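PDB 4WUT: ABC transporter substrate binding protein (Ribose) from Agrobacterium vitis, which binds a sugar such as D-fucose and probably serves as the solute-binding component of a bacterial ABC transporter for carbohydrates. Local coordinates for residues I224-G227 with R228-Q232. Numbering follows the deposited sequence.
Sequences IGMG and RAIKQ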
loop_
_atom_site.group_PDB
_atom_site.type_symbol
_atom_site.label_atom_id
_atom_site.label_comp_id
_atom_site.label_asym_id
_atom_site.label_seq_id
_atom_site.Cartn_x
_atom_site.Cartn_y
_atom_site.Cartn_z
ATOM N N ILE A 224 -10.910 -1.974 -5.466
ATOM C CA ILE A 224 -12.103 -2.813 -5.336
ATOM C C ILE A 224 -13.365 -1.977 -5.549
ATOM O O ILE A 224 -14.262 -2.337 -6.306
ATOM C CB ILE A 224 -12.140 -3.522 -3.983
ATOM C CG1 ILE A 224 -10.978 -4.525 -3.903
ATOM C CG2 ILE A 224 -13.494 -4.234 -3.804
ATOM C CD1 ILE A 224 -10.752 -5.157 -2.585
ATOM N N GLY A 225 -13.446 -0.829 -4.899
ATOM C CA GLY A 225 -14.600 0.014 -5.122
ATOM C C GLY A 225 -14.721 0.446 -6.573
ATOM O O GLY A 225 -15.813 0.554 -7.099
HETATM N N MSE A 226 -13.587 0.761 -7.177
HETATM C CA MSE A 226 -13.507 1.132 -8.586
HETATM C C MSE A 226 -14.062 0.019 -9.469
HETATM O O MSE A 226 -14.910 0.262 -10.322
HETATM C CB MSE A 226 -12.047 1.398 -8.946
HETATM C CG MSE A 226 -11.837 1.779 -10.388
HETATM SE SE MSE A 226 -9.943 1.941 -10.778
HETATM C CE MSE A 226 -9.457 0.060 -10.723
ATOM N N GLY A 227 -13.598 -1.203 -9.255
ATOM C CA GLY A 227 -14.049 -2.292 -10.088
ATOM C C GLY A 227 -15.537 -2.503 -9.946
ATOM O O GLY A 227 -16.252 -2.709 -10.928
ATOM N N ARG A 228 -16.024 -2.419 -8.716
ATOM C CA ARG A 228 -17.447 -2.640 -8.480
ATOM C C ARG A 228 -18.277 -1.557 -9.158
ATOM O O ARG A 228 -19.330 -1.847 -9.722
ATOM C CB ARG A 228 -17.740 -2.685 -6.984
ATOM C CG ARG A 228 -17.153 -3.878 -6.304
ATOM C CD ARG A 228 -17.561 -3.986 -4.851
ATOM N NE ARG A 228 -16.940 -5.156 -4.245
ATOM C CZ ARG A 228 -17.021 -5.468 -2.959
ATOM N NH1 ARG A 228 -17.731 -4.704 -2.139
ATOM N NH2 ARG A 228 -16.402 -6.549 -2.501
ATOM N N ALA A 229 -17.805 -0.315 -9.111
ATOM C CA ALA A 229 -18.472 0.795 -9.796
ATOM C C ALA A 229 -18.541 0.600 -11.300
ATOM O O ALA A 229 -19.572 0.858 -11.918
ATOM C CB ALA A 229 -17.788 2.124 -9.474
ATOM N N ILE A 230 -17.422 0.177 -11.893
ATOM C CA ILE A 230 -17.378 -0.058 -13.327
ATOM C C ILE A 230 -18.395 -1.132 -13.738
ATOM O O ILE A 230 -19.143 -0.983 -14.705
ATOM C CB ILE A 230 -15.963 -0.494 -13.730
ATOM C CG1 ILE A 230 -14.980 0.671 -13.573
ATOM C CG2 ILE A 230 -15.939 -1.011 -15.138
ATOM C CD1 ILE A 230 -13.551 0.258 -13.648
ATOM N N LYS A 231 -18.432 -2.210 -12.971
ATOM C CA LYS A 231 -19.339 -3.305 -13.259
ATOM C C LYS A 231 -20.767 -2.821 -13.150
ATOM O O LYS A 231 -21.597 -3.083 -14.019
ATOM C CB LYS A 231 -19.093 -4.447 -12.288
ATOM C CG LYS A 231 -17.892 -5.283 -12.625
ATOM C CD LYS A 231 -17.837 -6.536 -11.771
ATOM C CE LYS A 231 -19.071 -7.369 -11.942
ATOM N NZ LYS A 231 -19.386 -7.623 -13.380
ATOM N N GLN A 232 -21.062 -2.113 -12.060
ATOM C CA GLN A 232 -22.425 -1.629 -11.823
ATOM C C GLN A 232 -22.900 -0.623 -12.886
ATOM O O GLN A 232 -24.098 -0.543 -13.191
ATOM C CB GLN A 232 -22.503 -1.008 -10.435
ATOM C CG GLN A 232 -22.478 -2.063 -9.336
ATOM C CD GLN A 232 -22.536 -1.499 -7.914
ATOM O OE1 GLN A 232 -22.995 -0.370 -7.676
ATOM N NE2 GLN A 232 -22.069 -2.298 -6.960
#
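Helix 220-232, the crossover helix of the beta-alpha-beta unit between strands 214-217 and 240-244 in this periplasmic-binding-protein fold, pairs I224 with R228 and M226 with I230, each one turn apart. Four successive backbone hydrogen bonds from N of residue i+4 to O of residue i establish the alpha-helical form: R228 N to I224 O, A229 N to G225 O, I230 N to M226 O and K231 N to G227 O all measure 3.0 Å, with N-H...O angles of 158-164°. I224 and R228 run side by side in the same direction. CG2 of I224 stands 3.4 Å above the guanidinium plane of R228, displaced toward its rim, and lies 3.6 Å from R228 NE. The arginine chain, extended from CG to NE, lays the flat group beneath this methyl, with NH2 in a salt bridge to D249 of helix 248-255; I224 also touches D249, so the charge pair has an apolar flank. M226 and I230 both touch A241 of strand 240-244, and M226 and A229 touch T202 of helix 195-208. CG of selenomethionine M226, turned away from N at chi1 179°, meets CD1 of I230 at 4.0 Å.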